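Local coordinates for protein pseudoaglycone deacetylase Dbv21 (Actinoplanes teichomyceticus, PDB 3DFI) that is a zinc-containing deacetylase that probably removes an acetyl group from the pseudoaglycone during biosynthesis of the lipoglycopeptide antibiotic A40926, at residues 27-32 with 84-89; 153-158 with 186-191; 163-168 with 179-184; 232-235 with 240-243; 243-248 with 255-260. One frame throughout, in Å; residues are numbered along the deposited sequence.

Contact 1. Residues 27-32 with 84-89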
# COMPACT_ATOMS: atom_id res chain seq x y z
N SER A 27 -1.55 7.95 -8.73
CA SER A 27 -0.17 8.42 -8.99
C SER A 27 0.63 7.33 -9.71
O SER A 27 1.45 7.63 -10.57
CB SER A 27 0.54 8.78 -7.69
OG SER A 27 -0.08 9.87 -7.04
N LEU A 28 0.36 6.08 -9.38
CA LEU A 28 1.02 4.97 -10.06
C LEU A 28 0.57 4.89 -11.51
O LEU A 28 1.42 4.77 -12.41
CB LEU A 28 0.78 3.64 -9.34
CG LEU A 28 1.37 3.50 -7.93
CD1 LEU A 28 1.06 2.10 -7.35
CD2 LEU A 28 2.84 3.75 -7.90
N ALA A 29 -0.74 4.95 -11.73
CA ALA A 29 -1.34 5.01 -13.06
C ALA A 29 -0.78 6.18 -13.86
O ALA A 29 -0.46 6.03 -15.05
CB ALA A 29 -2.84 5.14 -12.96
N GLN A 30 -0.69 7.35 -13.22
CA GLN A 30 -0.16 8.56 -13.88
C GLN A 30 1.32 8.41 -14.22
O GLN A 30 1.78 8.93 -15.25
CB GLN A 30 -0.34 9.80 -13.00
CG GLN A 30 0.08 11.11 -13.68
CD GLN A 30 -0.88 11.53 -14.77
OE1 GLN A 30 -0.51 11.64 -15.94
NE2 GLN A 30 -2.13 11.76 -14.40
N ALA A 31 2.07 7.72 -13.35
CA ALA A 31 3.50 7.47 -13.64
C ALA A 31 3.63 6.60 -14.88
O ALA A 31 4.46 6.87 -15.74
CB ALA A 31 4.20 6.83 -12.44
N GLU A 32 2.79 5.57 -14.98
CA GLU A 32 2.80 4.68 -16.15
C GLU A 32 2.35 5.40 -17.44
O GLU A 32 2.96 5.22 -18.51
CB GLU A 32 1.96 3.42 -15.87
CG GLU A 32 2.15 2.31 -16.90
CD GLU A 32 1.03 2.27 -17.95
OE1 GLU A 32 0.93 1.24 -18.66
OE2 GLU A 32 0.25 3.24 -18.07
N ASP A 84 -2.48 -5.04 -13.05
CA ASP A 84 -2.62 -5.12 -14.51
C ASP A 84 -3.42 -3.97 -15.13
O ASP A 84 -3.08 -3.50 -16.22
CB ASP A 84 -3.27 -6.45 -14.92
CG ASP A 84 -2.30 -7.60 -14.92
OD1 ASP A 84 -1.13 -7.42 -14.50
OD2 ASP A 84 -2.70 -8.70 -15.35
N GLN A 85 -4.50 -3.54 -14.47
CA GLN A 85 -5.31 -2.42 -14.97
C GLN A 85 -4.57 -1.06 -14.87
O GLN A 85 -4.85 -0.13 -15.65
CB GLN A 85 -6.69 -2.36 -14.29
CG GLN A 85 -7.87 -1.83 -15.21
CD GLN A 85 -7.94 -0.28 -15.28
OE1 GLN A 85 -7.47 0.42 -14.37
NE2 GLN A 85 -8.53 0.24 -16.36
N LEU A 86 -3.63 -0.96 -13.93
CA LEU A 86 -2.82 0.25 -13.77
C LEU A 86 -1.54 0.22 -14.61
O LEU A 86 -0.78 1.20 -14.65
CB LEU A 86 -2.46 0.47 -12.31
CG LEU A 86 -3.56 0.67 -11.26
CD1 LEU A 86 -2.91 0.92 -9.91
CD2 LEU A 86 -4.49 1.82 -11.64
N GLY A 87 -1.33 -0.91 -15.28
CA GLY A 87 -0.11 -1.21 -16.00
C GLY A 87 1.11 -1.40 -15.11
O GLY A 87 2.22 -1.17 -15.55
N ALA A 88 0.90 -1.80 -13.86
CA ALA A 88 2.00 -1.97 -12.91
C ALA A 88 2.37 -3.44 -12.78
O ALA A 88 1.50 -4.30 -12.82
CB ALA A 88 1.62 -1.41 -11.56
N GLY A 89 3.67 -3.72 -12.63
CA GLY A 89 4.14 -5.07 -12.29
C GLY A 89 3.74 -5.40 -10.86
O GLY A 89 3.53 -4.48 -10.06
O HOH W 1 1.13 1.74 -12.61
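Glu-32 starts out with CG opposite its backbone N (chi1 -168°) and then bends sharply at chi2 (-99°). This folds its chain over the turn at Leu-86 and Gly-87. Glu-32 CB lies 3.7 Å from Leu-86 O, and Glu-32 CG lies 3.7 Å from Gly-87 O. The carboxylate continues across the turn, with Glu-32 OE1 3.8 Å from Gly-87 CA. Gly-87 has no side chain, which lets the carboxylate settle this low on the backbone. Its positive phi (68°) ends helix 71-86 in a Schellman motif. The chain can then turn at once toward strand 89-92.

The apolar part of the contact is small. Leu-86 sends CD2 to Ala-29 CB at 3.9 Å. The short alanine lets the two backbones come close, and the CA atoms of Ala-29 and Leu-86 are 5.0 Å apart. Beside this pair a water joins the two segments. It donates to Leu-86 O at 2.8 Å and, weakly, to Leu-28 O at 3.1 Å. The carbonyl at the end of one helix is thus hydrated against the flank of the other.

Helix 213-223 completes the cluster. Its Arg-218 forms a salt bridge with Glu-32 OE2 and a hydrogen bond with Gln-85 O, so one guanidinium ties both segments. Ala-222 of the same helix touches Leu-86. Toward the sheet, Leu-28 packs on Val-38 and Val-40, and Gly-89 pairs through its backbone with those same two residues. Helices 19-33 and 71-86 therefore meet beside strand 37-42, with helix 213-223 packed against both.

Contact 2. Residues 153-158 with 186-191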
# COMPACT_ATOMS: atom_id res chain seq x y z
N VAL A 153 2.70 5.62 5.24
CA VAL A 153 3.11 6.34 6.45
C VAL A 153 2.63 5.64 7.73
O VAL A 153 3.11 5.94 8.81
CB VAL A 153 2.68 7.85 6.41
CG1 VAL A 153 1.24 8.03 6.84
CG2 VAL A 153 3.61 8.73 7.27
N ALA A 154 1.69 4.70 7.57
CA ALA A 154 1.10 3.90 8.67
C ALA A 154 0.12 4.66 9.58
O ALA A 154 0.03 4.42 10.79
CB ALA A 154 2.18 3.10 9.49
N ILE A 155 -0.62 5.59 8.97
CA ILE A 155 -1.85 6.12 9.52
C ILE A 155 -2.82 4.93 9.68
O ILE A 155 -2.92 4.10 8.77
CB ILE A 155 -2.45 7.17 8.54
CG1 ILE A 155 -1.71 8.52 8.66
CG2 ILE A 155 -3.95 7.37 8.77
CD1 ILE A 155 -1.97 9.47 7.50
N GLY A 156 -3.51 4.86 10.82
CA GLY A 156 -4.40 3.73 11.14
C GLY A 156 -3.71 2.73 12.06
O GLY A 156 -4.35 1.81 12.59
N LYS A 157 -2.40 2.92 12.23
CA LYS A 157 -1.53 2.17 13.15
C LYS A 157 -1.58 0.63 13.06
O LYS A 157 -1.30 -0.06 14.04
CB LYS A 157 -1.76 2.61 14.61
CG LYS A 157 -1.49 4.08 14.90
CD LYS A 157 -1.77 4.42 16.38
CE LYS A 157 -3.25 4.25 16.75
NZ LYS A 157 -3.56 4.72 18.15
N HIS A 158 -1.92 0.08 11.90
CA HIS A 158 -1.89 -1.38 11.75
C HIS A 158 -0.45 -1.89 11.96
O HIS A 158 0.49 -1.33 11.41
CB HIS A 158 -2.40 -1.79 10.38
CG HIS A 158 -2.76 -3.23 10.29
ND1 HIS A 158 -1.82 -4.24 10.33
CD2 HIS A 158 -3.97 -3.84 10.17
CE1 HIS A 158 -2.43 -5.41 10.24
NE2 HIS A 158 -3.74 -5.20 10.14
N PRO A 186 -8.53 3.94 2.79
CA PRO A 186 -9.35 5.11 3.10
C PRO A 186 -9.16 5.63 4.52
O PRO A 186 -9.77 6.63 4.91
CB PRO A 186 -10.78 4.58 2.95
CG PRO A 186 -10.69 3.13 3.33
CD PRO A 186 -9.31 2.68 2.89
N TYR A 187 -8.31 4.95 5.29
CA TYR A 187 -8.12 5.23 6.71
C TYR A 187 -7.97 6.72 7.06
O TYR A 187 -8.62 7.21 8.00
CB TYR A 187 -7.02 4.33 7.28
CG TYR A 187 -7.17 2.90 6.71
CD1 TYR A 187 -8.30 2.11 7.06
CD2 TYR A 187 -6.28 2.39 5.76
CE1 TYR A 187 -8.51 0.84 6.52
CE2 TYR A 187 -6.46 1.09 5.22
CZ TYR A 187 -7.59 0.33 5.61
OH TYR A 187 -7.80 -0.94 5.11
N ALA A 188 -7.20 7.46 6.26
CA ALA A 188 -6.99 8.91 6.48
C ALA A 188 -8.23 9.74 6.21
O ALA A 188 -8.35 10.85 6.72
CB ALA A 188 -5.84 9.42 5.65
N ALA A 189 -9.18 9.22 5.42
CA ALA A 189 -10.45 9.97 5.21
C ALA A 189 -11.33 9.99 6.45
O ALA A 189 -12.24 10.81 6.53
CB ALA A 189 -11.22 9.44 4.00
N TYR A 190 -11.06 9.11 7.40
CA TYR A 190 -11.88 9.01 8.61
C TYR A 190 -11.23 9.63 9.84
O TYR A 190 -11.90 10.27 10.63
CB TYR A 190 -12.28 7.55 8.88
CG TYR A 190 -13.14 6.93 7.80
CD1 TYR A 190 -14.54 7.11 7.78
CD2 TYR A 190 -12.57 6.16 6.80
CE1 TYR A 190 -15.34 6.54 6.77
CE2 TYR A 190 -13.36 5.57 5.78
CZ TYR A 190 -14.74 5.77 5.77
OH TYR A 190 -15.49 5.19 4.76
N SER A 191 -9.91 9.46 9.98
CA SER A 191 -9.24 9.73 11.25
C SER A 191 -7.74 9.97 11.15
O SER A 191 -7.10 9.58 10.16
CB SER A 191 -9.48 8.57 12.22
OG SER A 191 -10.87 8.47 12.55
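Ile-155 meets Ala-188 across this contact, and the loop 153-158 that follows strand 148-152 puts it there. Val-153 still pairs through its backbone with Trp-182. At Ala-154 the backbone takes a positive phi (73°) and the chain leaves the sheet. A type II beta turn then runs from Ala-154 to Lys-157, closed by Lys-157 N to Ala-154 O at 3.2 Å.

Ile-155 is the second residue of that turn, and its N donates to Asp-184 OD1. Its CG2 branch lies opposite the backbone N and does the touching. Ile-155 CG2 lies 4.2 Å from Ala-188 CB. The same Ile-155 CG2 is 4.1 Å from Ser-191 O. One methyl thus touches the first turn at Ala-188 and the carbonyl of Ser-191 just past the helix. Gly-156 follows with positive phi, the usual third position of a type II turn. Next to it, Ile-155 O is 4.4 Å from Tyr-187 CB. His-158 closes the loop at the N-cap position of helix 159-174, with ND1 capping Asp-160 N. Its ring also meets the zinc ligand His-16 edge to face.

In the partner segment a cis peptide precedes Pro-186, whose CD sits 3.9 Å above the centre of the Tyr-187 ring. Tyr-187 O accepts from both Tyr-190 N and Ser-191 N, which winds up the weak helix 187-190. The contact lies beside the zinc site, with the Tyr-187 side chain near the metal ligands Asp-19 and His-161.

Helix 240-251 packs on the short helix. Its Lys-243 and His-247 touch Ala-189, and its Leu-240 touches Pro-186. Trp-262 of strand 258-266 touches both Val-153 and Ile-155.

Contact 3. Residues 163-168 with 179-184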
# COMPACT_ATOMS: atom_id res chain seq x y z
N ALA A 163 5.33 -2.23 10.59
CA ALA A 163 6.47 -3.10 10.28
C ALA A 163 6.98 -2.86 8.85
O ALA A 163 8.19 -2.72 8.65
CB ALA A 163 6.12 -4.56 10.49
N THR A 164 6.05 -2.80 7.88
CA THR A 164 6.42 -2.58 6.47
C THR A 164 7.18 -1.24 6.27
O THR A 164 8.25 -1.18 5.64
CB THR A 164 5.18 -2.65 5.60
OG1 THR A 164 4.62 -3.96 5.72
CG2 THR A 164 5.51 -2.32 4.11
N ARG A 165 6.60 -0.18 6.82
CA ARG A 165 7.20 1.16 6.78
C ARG A 165 8.62 1.17 7.36
O ARG A 165 9.57 1.64 6.70
CB ARG A 165 6.31 2.17 7.53
CG ARG A 165 6.88 3.59 7.57
CD ARG A 165 6.18 4.43 8.61
NE ARG A 165 6.51 3.94 9.95
CZ ARG A 165 5.98 4.39 11.07
NH1 ARG A 165 5.07 5.34 11.01
NH2 ARG A 165 6.34 3.88 12.24
N ASP A 166 8.75 0.65 8.59
CA ASP A 166 10.02 0.69 9.31
C ASP A 166 11.12 -0.09 8.56
O ASP A 166 12.27 0.38 8.44
CB ASP A 166 9.84 0.17 10.75
CG ASP A 166 9.06 1.17 11.64
OD1 ASP A 166 8.56 2.21 11.14
OD2 ASP A 166 8.96 0.92 12.87
N ALA A 167 10.73 -1.26 8.04
CA ALA A 167 11.65 -2.08 7.25
C ALA A 167 12.05 -1.39 5.94
O ALA A 167 13.21 -1.45 5.56
CB ALA A 167 11.01 -3.46 6.95
N THR A 168 11.09 -0.71 5.30
CA THR A 168 11.33 0.01 4.05
C THR A 168 12.27 1.20 4.27
O THR A 168 13.19 1.43 3.47
CB THR A 168 10.03 0.47 3.35
OG1 THR A 168 9.12 -0.63 3.17
CG2 THR A 168 10.36 1.10 1.97
N LEU A 179 12.91 8.13 -1.09
CA LEU A 179 11.72 7.50 -0.51
C LEU A 179 10.68 8.55 -0.13
O LEU A 179 11.04 9.65 0.28
CB LEU A 179 12.13 6.66 0.72
CG LEU A 179 11.02 6.08 1.61
CD1 LEU A 179 11.46 4.82 2.28
CD2 LEU A 179 10.60 7.11 2.66
N ARG A 180 9.40 8.19 -0.29
CA ARG A 180 8.23 8.96 0.16
C ARG A 180 7.23 8.03 0.89
O ARG A 180 7.12 6.83 0.61
CB ARG A 180 7.54 9.65 -1.02
CG ARG A 180 8.45 10.68 -1.73
CD ARG A 180 7.68 11.54 -2.72
NE ARG A 180 6.84 12.53 -2.04
CZ ARG A 180 7.18 13.79 -1.79
NH1 ARG A 180 6.34 14.60 -1.16
NH2 ARG A 180 8.36 14.27 -2.18
N LEU A 181 6.54 8.59 1.87
CA LEU A 181 5.58 7.85 2.63
C LEU A 181 4.23 8.39 2.22
O LEU A 181 4.01 9.61 2.22
CB LEU A 181 5.83 8.04 4.13
CG LEU A 181 7.18 7.51 4.67
CD1 LEU A 181 7.26 7.63 6.16
CD2 LEU A 181 7.45 6.06 4.24
N TRP A 182 3.31 7.48 1.87
CA TRP A 182 1.96 7.87 1.46
C TRP A 182 0.93 7.92 2.60
O TRP A 182 1.10 7.29 3.63
CB TRP A 182 1.46 7.00 0.32
CG TRP A 182 1.09 5.53 0.67
CD1 TRP A 182 0.13 5.11 1.57
CD2 TRP A 182 1.65 4.34 0.09
NE1 TRP A 182 0.07 3.71 1.58
CE2 TRP A 182 0.98 3.22 0.68
CE3 TRP A 182 2.65 4.10 -0.88
CZ2 TRP A 182 1.30 1.89 0.34
CZ3 TRP A 182 2.94 2.78 -1.23
CH2 TRP A 182 2.28 1.69 -0.61
N GLN A 183 -0.15 8.67 2.37
CA GLN A 183 -1.26 8.77 3.30
C GLN A 183 -2.16 7.55 3.06
O GLN A 183 -2.78 7.46 1.97
CB GLN A 183 -2.03 10.05 2.99
CG GLN A 183 -3.13 10.46 3.97
CD GLN A 183 -3.92 11.66 3.48
OE1 GLN A 183 -4.44 11.59 2.34
NE2 GLN A 183 -4.02 12.66 4.21
N ASP A 184 -2.23 6.65 4.05
CA ASP A 184 -2.97 5.37 3.93
C ASP A 184 -4.44 5.66 3.67
O ASP A 184 -5.02 6.45 4.38
CB ASP A 184 -2.84 4.56 5.23
CG ASP A 184 -1.37 4.35 5.66
OD1 ASP A 184 -0.64 5.36 5.93
OD2 ASP A 184 -0.95 3.17 5.73
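Thr-168, which packs on Leu-179, holds Thr-164 O with two donors. Thr-168 OG1 donates to Thr-164 O at 2.7 Å. Thr-168 N reaches Thr-164 O at 2.9 Å, from the other face of the carbonyl. The hydroxyl stands 41° out of that carbonyl plane. The bond suits the rotamer (chi1 -53°), which leaves CG2 facing the strand. Thr-168 CG2 then meets Leu-179 CD1 at 3.9 Å.

One turn back, the aliphatic part of Arg-165 runs across Leu-181 at about a right angle. The two leucine methyls lie against successive carbons on one side of the arginine chain. Leu-181 CD2 lies 4.2 Å from Arg-165 CG, and Leu-181 CD1 lies 4.2 Å from Arg-165 CD. A bend at chi3 then lifts the guanidinium off the leucine. It grips Asp-166 side-on, with Arg-165 NE at 2.9 Å and Arg-165 NH2 at 3.0 Å from Asp-166 OD1. This salt bridge lies nearly in the guanidinium plane. NH2 also binds Glu-196 O, and NH1 binds Val-153 O, so the group has three partners.

Asp-184 OD2, past the end of the strand, is hydrogen-bonded to ND1 of the zinc ligand His-161, a second-shell bond that probably orients that ring. Helix 159-174 here lies against strand 179-182, its own successor. This is the second half of a beta-alpha-beta crossover from strand 148-152, as in the layered alpha/beta fold of PIG-L deacetylases.

Contact 4. Residues 232-235 with 240-243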
# COMPACT_ATOMS: atom_id res chain seq x y z
N VAL A 232 -15.99 -5.06 2.81
CA VAL A 232 -16.00 -4.29 4.07
C VAL A 232 -15.83 -2.78 3.81
O VAL A 232 -16.61 -1.98 4.30
CB VAL A 232 -14.89 -4.78 5.07
CG1 VAL A 232 -14.89 -3.92 6.37
CG2 VAL A 232 -15.08 -6.25 5.43
N LEU A 233 -14.81 -2.41 3.05
CA LEU A 233 -14.47 -1.01 2.82
C LEU A 233 -15.51 -0.26 1.98
O LEU A 233 -15.66 0.96 2.11
CB LEU A 233 -13.07 -0.87 2.19
CG LEU A 233 -11.90 -1.34 3.06
CD1 LEU A 233 -10.56 -1.27 2.27
CD2 LEU A 233 -11.80 -0.53 4.38
N ASP A 234 -16.23 -1.00 1.13
CA ASP A 234 -17.34 -0.44 0.34
C ASP A 234 -18.62 -1.24 0.60
O ASP A 234 -19.44 -1.49 -0.31
CB ASP A 234 -16.99 -0.37 -1.16
CG ASP A 234 -17.98 0.49 -1.97
OD1 ASP A 234 -18.41 0.09 -3.06
OD2 ASP A 234 -18.35 1.66 -1.44
N GLY A 235 -18.76 -1.64 1.86
CA GLY A 235 -19.94 -2.30 2.38
C GLY A 235 -21.14 -1.34 2.31
O GLY A 235 -20.97 -0.18 1.91
N LEU A 240 -17.29 4.66 -0.23
CA LEU A 240 -15.87 4.56 -0.56
C LEU A 240 -15.41 5.50 -1.67
O LEU A 240 -14.63 6.41 -1.39
CB LEU A 240 -15.39 3.12 -0.79
CG LEU A 240 -13.89 3.00 -0.94
CD1 LEU A 240 -13.17 3.55 0.31
CD2 LEU A 240 -13.50 1.56 -1.24
N PHE A 241 -15.92 5.33 -2.89
CA PHE A 241 -15.47 6.16 -4.02
C PHE A 241 -15.80 7.64 -3.83
O PHE A 241 -14.96 8.50 -4.06
CB PHE A 241 -16.03 5.64 -5.35
CG PHE A 241 -15.53 4.26 -5.71
CD1 PHE A 241 -16.42 3.20 -5.79
CD2 PHE A 241 -14.18 4.02 -5.94
CE1 PHE A 241 -15.97 1.91 -6.11
CE2 PHE A 241 -13.73 2.74 -6.27
CZ PHE A 241 -14.62 1.69 -6.34
N ALA A 242 -17.04 7.93 -3.42
CA ALA A 242 -17.44 9.28 -3.00
C ALA A 242 -16.51 9.82 -1.88
O ALA A 242 -15.98 10.94 -1.98
CB ALA A 242 -18.89 9.29 -2.57
N LYS A 243 -16.29 9.01 -0.84
CA LYS A 243 -15.46 9.40 0.29
C LYS A 243 -14.05 9.77 -0.18
O LYS A 243 -13.48 10.80 0.26
CB LYS A 243 -15.42 8.25 1.31
CG LYS A 243 -14.76 8.57 2.65
CD LYS A 243 -15.71 9.36 3.58
CE LYS A 243 -15.01 9.75 4.89
NZ LYS A 243 -15.75 10.78 5.69
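Leu-240 CB touches two oxygens just where helix 227-233 ends. Asp-234 OD2 is 3.4 Å from Leu-240 CB, and Leu-233 O is 3.6 Å from it. The same carboxylate oxygen, Asp-234 OD2, accepts a weak hydrogen bond from Leu-240 N, at 3.4 Å and with an N-H...O angle of 135°. Asp-234 can make this approach because its CG lies opposite its backbone N (chi1 -167°), turned toward the start of helix 240-251. Its other oxygen, Asp-234 OD1, stands 4.3 Å from Phe-241 CE1. On the apolar side, Leu-233 CB meets Leu-240 CD2 at 4.2 Å.

Further out, Pro-186 touches both Leu-233 and Leu-240, and Leu-233 also rests on Tyr-187. Met-223 of helix 213-223 touches Leu-240 and Phe-241, and the Phe-241 ring meets that of Phe-220. In the crystal Asp-234 also touches a neighbouring molecule.

The polar link is slight, being long and bent. Most of the rest is carbon against oxygen, with one apolar pair, Leu-233 and Leu-240. The carboxylate nevertheless sits at the N-terminal end of a helix, where the helix end and the N-H of Leu-240 would probably favour its negative charge somewhat.

Contact 5. Residues 243-248 with 255-260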
# COMPACT_ATOMS: atom_id res chain seq x y z
N LYS A 243 -16.29 9.01 -0.84
CA LYS A 243 -15.46 9.40 0.29
C LYS A 243 -14.05 9.77 -0.18
O LYS A 243 -13.48 10.80 0.26
CB LYS A 243 -15.42 8.25 1.31
CG LYS A 243 -14.76 8.57 2.65
CD LYS A 243 -15.71 9.36 3.58
CE LYS A 243 -15.01 9.75 4.89
NZ LYS A 243 -15.75 10.78 5.69
N LEU A 244 -13.49 8.97 -1.08
CA LEU A 244 -12.17 9.22 -1.63
C LEU A 244 -12.11 10.51 -2.47
O LEU A 244 -11.13 11.23 -2.40
CB LEU A 244 -11.66 8.03 -2.46
CG LEU A 244 -11.31 6.72 -1.73
CD1 LEU A 244 -10.64 5.72 -2.70
CD2 LEU A 244 -10.43 6.91 -0.49
N ASP A 245 -13.16 10.76 -3.26
CA ASP A 245 -13.28 11.99 -4.06
C ASP A 245 -13.39 13.22 -3.18
O ASP A 245 -12.82 14.28 -3.49
CB ASP A 245 -14.53 11.93 -4.95
CG ASP A 245 -14.26 11.27 -6.29
OD1 ASP A 245 -13.07 11.19 -6.69
OD2 ASP A 245 -15.23 10.85 -6.94
N GLU A 246 -14.17 13.07 -2.10
CA GLU A 246 -14.37 14.14 -1.12
C GLU A 246 -13.07 14.42 -0.37
O GLU A 246 -12.73 15.59 -0.18
CB GLU A 246 -15.46 13.75 -0.13
CG GLU A 246 -15.57 14.67 1.08
CD GLU A 246 -16.57 14.17 2.11
OE1 GLU A 246 -16.61 12.94 2.38
OE2 GLU A 246 -17.32 15.00 2.66
N HIS A 247 -12.38 13.36 0.05
CA HIS A 247 -11.08 13.50 0.74
C HIS A 247 -10.10 14.32 -0.10
O HIS A 247 -9.57 15.36 0.42
CB HIS A 247 -10.47 12.13 1.10
CG HIS A 247 -9.15 12.24 1.82
ND1 HIS A 247 -9.05 12.67 3.13
CD2 HIS A 247 -7.89 11.99 1.41
CE1 HIS A 247 -7.78 12.69 3.49
NE2 HIS A 247 -7.05 12.26 2.47
N ALA A 248 -9.87 13.82 -1.41
CA ALA A 248 -9.03 14.52 -2.38
C ALA A 248 -9.45 15.97 -2.55
O ALA A 248 -8.61 16.89 -2.57
CB ALA A 248 -9.10 13.80 -3.72
N GLY A 255 -8.71 21.79 -7.80
CA GLY A 255 -7.75 21.19 -8.74
C GLY A 255 -7.71 19.70 -9.02
O GLY A 255 -6.64 19.16 -9.29
N GLY A 256 -8.86 19.03 -8.99
CA GLY A 256 -8.93 17.63 -9.40
C GLY A 256 -8.30 16.61 -8.45
O GLY A 256 -7.80 16.97 -7.38
N TYR A 257 -8.34 15.34 -8.86
CA TYR A 257 -7.91 14.23 -8.00
C TYR A 257 -6.42 14.27 -7.66
O TYR A 257 -5.57 14.62 -8.49
CB TYR A 257 -8.30 12.86 -8.57
CG TYR A 257 -8.25 11.80 -7.49
CD1 TYR A 257 -9.21 11.77 -6.49
CD2 TYR A 257 -7.20 10.87 -7.44
CE1 TYR A 257 -9.16 10.84 -5.48
CE2 TYR A 257 -7.13 9.93 -6.42
CZ TYR A 257 -8.11 9.93 -5.45
OH TYR A 257 -8.06 9.03 -4.42
N ASN A 258 -6.14 13.89 -6.41
CA ASN A 258 -4.83 13.98 -5.83
C ASN A 258 -4.66 13.04 -4.63
O ASN A 258 -5.64 12.62 -3.99
CB ASN A 258 -4.52 15.44 -5.44
CG ASN A 258 -5.47 15.99 -4.41
OD1 ASN A 258 -6.48 16.62 -4.74
ND2 ASN A 258 -5.18 15.74 -3.15
N GLU A 259 -3.41 12.71 -4.36
CA GLU A 259 -2.99 11.84 -3.28
C GLU A 259 -1.79 12.52 -2.56
O GLU A 259 -0.96 13.21 -3.19
CB GLU A 259 -2.61 10.47 -3.86
CG GLU A 259 -3.78 9.77 -4.63
CD GLU A 259 -3.37 8.53 -5.43
OE1 GLU A 259 -2.23 8.50 -5.97
OE2 GLU A 259 -4.19 7.59 -5.54
N THR A 260 -1.71 12.34 -1.24
CA THR A 260 -0.69 12.99 -0.40
C THR A 260 0.44 12.04 -0.05
O THR A 260 0.21 10.88 0.33
CB THR A 260 -1.32 13.49 0.92
OG1 THR A 260 -2.37 14.40 0.62
CG2 THR A 260 -0.31 14.18 1.81
O HOH W 2 -8.66 10.18 -2.09
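Tyr-257 packs on Ala-248 where helix 240-251 turns back, through a short loop, into strand 258-266. This is a helix-to-strand connection at one side of the mixed sheet of the alpha/beta fold. From its CB, the tyrosine puts CG opposite the backbone N (chi1 -162°), which swings the ring toward the helix.

The ring atoms on that side do the touching. Tyr-257 CD1 lies 3.4 Å from Ala-248 CB, a close fit. Asp-245 OD1 approaches Tyr-257 CD1 at 3.9 Å, with the carboxylate plane turned 74° from the ring. That acid has its own partner, since its OD2 forms a salt bridge with Arg-216. Next along, Tyr-257 CE1 also meets Ala-248 CB. At the ring edge, near its plane, Leu-244 O comes within 3.7 Å of Tyr-257 CE1.

Glu-259 OE2 also lies in the ring plane, at an edge, and is salt-bridged to Lys-219. The same lysine NZ is hydrogen-bonded to the phenol oxygen, so one lysine holds both that oxygen and the carboxylate. The tip has a second link, back to the helix. A water sits 2.7 Å from Tyr-257 OH and donates to Leu-244 O, also at 2.7 Å.

How the contacts relate
His-16, Asp-19 and His-161 bind the zinc. Among the touching residues, the Tyr-187 side chain of contact 2 is about 5 Å from the zinc and that of Leu-233 in contact 4 about 8 Å. In contact 3, Asp-184 is hydrogen-bonded to the ligand His-161. Contact 3 is nested in the loop that contact 2 closes, and their centres are 12 Å apart. Contacts 4 and 5 share Lys-243 on helix 240-251. Contact 5 reaches contact 3 through His-247 NE2 and Gln-183 OE1, 2.7 Å apart. It reaches contact 1 through Ser-27 OG and Glu-259 OE1, 2.8 Å apart. Contacts 1 and 2 lie on opposite sides of the chain's centre.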